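PDB 3B79: toxin secretion ATP-binding protein from Vibrio parahaemolyticus RIMD 2210633, which probably works as an ABC exporter of the bacterial toxin-secretion type, represented here by its N-terminal peptidase C39-like domain. Local coordinates for residues R59-I65 and L113-G119. Residues are numbered along the deposited sequence; the frame is centred on the assembly and turned at random.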
loop_
_atom_site.group_PDB
_atom_site.type_symbol
_atom_site.label_atom_id
_atom_site.label_comp_id
_atom_site.label_asym_id
_atom_site.label_seq_id
_atom_site.Cartn_x
_atom_site.Cartn_y
_atom_site.Cartn_z
ATOM N N ARG A 59 4.202 -11.935 5.508
ATOM C CA ARG A 59 4.373 -12.684 4.274
ATOM C C ARG A 59 3.135 -13.489 3.996
ATOM O O ARG A 59 2.601 -14.165 4.899
ATOM C CB ARG A 59 5.535 -13.649 4.396
ATOM C CG ARG A 59 6.881 -12.919 4.301
ATOM C CD ARG A 59 8.035 -13.935 4.061
ATOM N NE ARG A 59 9.329 -13.280 3.699
ATOM C CZ ARG A 59 10.209 -12.837 4.590
ATOM N NH1 ARG A 59 9.988 -13.022 5.895
ATOM N NH2 ARG A 59 11.349 -12.290 4.176
ATOM N N ALA A 60 2.663 -13.449 2.751
ATOM C CA ALA A 60 1.584 -14.358 2.300
ATOM C C ALA A 60 1.601 -14.403 0.792
ATOM O O ALA A 60 1.907 -13.381 0.133
ATOM C CB ALA A 60 0.199 -13.844 2.730
ATOM N N GLU A 61 1.255 -15.546 0.212
ATOM C CA GLU A 61 1.036 -15.577 -1.235
ATOM C C GLU A 61 -0.203 -14.723 -1.541
ATOM O O GLU A 61 -1.142 -14.678 -0.752
ATOM C CB GLU A 61 0.815 -17.016 -1.736
ATOM C CG GLU A 61 1.965 -17.964 -1.487
ATOM C CD GLU A 61 1.714 -19.406 -1.929
ATOM O OE1 GLU A 61 0.611 -19.759 -2.384
ATOM O OE2 GLU A 61 2.669 -20.208 -1.807
ATOM N N LEU A 62 -0.228 -14.096 -2.717
ATOM C CA LEU A 62 -1.258 -13.087 -3.067
ATOM C C LEU A 62 -2.675 -13.622 -2.851
ATOM O O LEU A 62 -3.539 -12.933 -2.317
ATOM C CB LEU A 62 -1.050 -12.647 -4.533
ATOM C CG LEU A 62 -2.007 -11.519 -4.977
ATOM C CD1 LEU A 62 -1.731 -10.232 -4.236
ATOM C CD2 LEU A 62 -1.818 -11.323 -6.503
ATOM N N GLU A 63 -2.896 -14.844 -3.325
ATOM C CA GLU A 63 -4.249 -15.427 -3.302
ATOM C C GLU A 63 -4.632 -15.955 -1.918
ATOM O O GLU A 63 -5.775 -16.418 -1.734
ATOM C CB GLU A 63 -4.353 -16.534 -4.348
ATOM C CG GLU A 63 -4.246 -15.891 -5.781
ATOM C CD GLU A 63 -4.315 -16.897 -6.918
ATOM O OE1 GLU A 63 -4.710 -18.061 -6.698
ATOM O OE2 GLU A 63 -3.977 -16.520 -8.058
ATOM N N LYS A 64 -3.737 -15.823 -0.931
ATOM C CA LYS A 64 -4.054 -16.172 0.452
ATOM C C LYS A 64 -4.415 -14.961 1.302
ATOM O O LYS A 64 -4.834 -15.118 2.456
ATOM C CB LYS A 64 -2.888 -16.944 1.087
ATOM C CG LYS A 64 -2.534 -18.248 0.324
ATOM C CD LYS A 64 -3.593 -19.256 0.319
ATOM C CE LYS A 64 -3.152 -20.629 -0.120
ATOM N NZ LYS A 64 -3.729 -20.916 -1.408
ATOM N N ILE A 65 -4.282 -13.764 0.750
ATOM C CA ILE A 65 -4.618 -12.535 1.494
ATOM C C ILE A 65 -6.167 -12.433 1.526
ATOM O O ILE A 65 -6.811 -12.480 0.470
ATOM C CB ILE A 65 -3.951 -11.272 0.835
ATOM C CG1 ILE A 65 -2.411 -11.401 0.866
ATOM C CG2 ILE A 65 -4.438 -10.007 1.558
ATOM C CD1 ILE A 65 -1.724 -10.297 0.125
ATOM N N LEU A 113 -0.354 -8.732 -11.518
ATOM C CA LEU A 113 -0.032 -8.461 -10.133
ATOM C C LEU A 113 0.785 -9.612 -9.542
ATOM O O LEU A 113 1.789 -9.386 -8.817
ATOM C CB LEU A 113 -1.322 -8.229 -9.329
ATOM C CG LEU A 113 -1.102 -7.789 -7.892
ATOM C CD1 LEU A 113 -0.225 -6.547 -7.775
ATOM C CD2 LEU A 113 -2.455 -7.566 -7.228
ATOM N N LEU A 114 0.432 -10.847 -9.882
ATOM C CA LEU A 114 1.198 -12.022 -9.383
ATOM C C LEU A 114 2.656 -11.906 -9.787
ATOM O O LEU A 114 3.545 -12.223 -9.001
ATOM C CB LEU A 114 0.607 -13.308 -9.950
ATOM C CG LEU A 114 -0.679 -13.811 -9.268
ATOM C CD1 LEU A 114 -1.377 -14.908 -10.121
ATOM C CD2 LEU A 114 -0.404 -14.356 -7.869
ATOM N N GLU A 115 2.934 -11.466 -11.014
ATOM C CA GLU A 115 4.333 -11.375 -11.475
ATOM C C GLU A 115 5.153 -10.310 -10.783
ATOM O O GLU A 115 6.385 -10.393 -10.773
ATOM C CB GLU A 115 4.424 -11.184 -13.010
ATOM C CG GLU A 115 5.846 -10.890 -13.595
ATOM C CD GLU A 115 6.867 -12.041 -13.512
ATOM O OE1 GLU A 115 6.477 -13.226 -13.424
ATOM O OE2 GLU A 115 8.075 -11.725 -13.560
ATOM N N GLN A 116 4.511 -9.255 -10.282
ATOM C CA GLN A 116 5.272 -8.206 -9.597
ATOM C C GLN A 116 5.281 -8.322 -8.074
ATOM O O GLN A 116 6.038 -7.599 -7.405
ATOM C CB GLN A 116 4.823 -6.787 -9.988
ATOM C CG GLN A 116 4.913 -6.538 -11.484
ATOM C CD GLN A 116 6.305 -6.757 -12.037
ATOM O OE1 GLN A 116 7.309 -6.426 -11.391
ATOM N NE2 GLN A 116 6.373 -7.380 -13.226
ATOM N N TYR A 117 4.390 -9.124 -7.505
ATOM C CA TYR A 117 4.244 -9.163 -6.055
ATOM C C TYR A 117 5.392 -9.949 -5.417
ATOM O O TYR A 117 5.746 -11.025 -5.909
ATOM C CB TYR A 117 2.889 -9.817 -5.740
ATOM C CG TYR A 117 2.654 -10.042 -4.258
ATOM C CD1 TYR A 117 2.712 -8.976 -3.366
ATOM C CD2 TYR A 117 2.379 -11.313 -3.767
ATOM C CE1 TYR A 117 2.501 -9.194 -2.009
ATOM C CE2 TYR A 117 2.143 -11.507 -2.422
ATOM C CZ TYR A 117 2.187 -10.450 -1.572
ATOM O OH TYR A 117 1.982 -10.652 -0.210
ATOM N N THR A 118 5.967 -9.410 -4.337
ATOM C CA THR A 118 7.136 -10.031 -3.706
ATOM C C THR A 118 6.797 -11.120 -2.712
ATOM O O THR A 118 7.704 -11.846 -2.280
ATOM C CB THR A 118 7.926 -8.984 -2.900
ATOM O OG1 THR A 118 7.095 -8.471 -1.839
ATOM C CG2 THR A 118 8.460 -7.873 -3.794
ATOM N N GLY A 119 5.541 -11.220 -2.271
ATOM C CA GLY A 119 5.210 -12.116 -1.166
ATOM C C GLY A 119 5.095 -11.415 0.173
ATOM O O GLY A 119 4.785 -12.060 1.180
#
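Tyr117 reaches across to the 59-65 loop and donates a hydrogen bond from its hydroxyl to the carbonyl of Ala60, with Tyr117 OH 2.8 Å from Ala60 O. The hydroxyl lies in the plane of that carbonyl, whose oxygen is met at the ring edge, in plane. Tyr117 CG stands anti to its backbone N (chi1 175°), pointing the ring toward 59-65. The two faces of the Tyr117 ring are treated differently: over one, offset toward the rim, comes Leu62 CD1; over the centre of the other lies the backbone N of Gly119, 3.3 Å above the plane. The Ile65 side chain runs in against that of Tyr117 and brings Ile65 CD1 to 3.7 Å from Tyr117 OH.

Leu62 then turns to the end of helix 110-116. Leu62 CD2 packs 3.6 Å from Leu114 CD2 and 3.9 Å from Leu113 CG, its side chain crossing that of Leu113 at about a right angle. Leu74 of strand 72-76 touches Leu62, Ile65, Leu113 and Tyr117, tying this apolar cluster to the central sheet.

A second bond runs backbone to backbone, Ala60 N to Gly119 O at 3.0 Å, bent to 146° at the hydrogen. Ala60 thus spends both its N-H and its C=O on the 113-119 segment, joining the loop after edge strand 53-59 of the peptidase C39-like domain's antiparallel sheet to the corner where strand 120-126, its neighbour, begins. Held at its hydroxyl and flanked on both faces, the ring probably has little freedom to turn, and the buried phenol has its polar end satisfied by a peptide carbonyl.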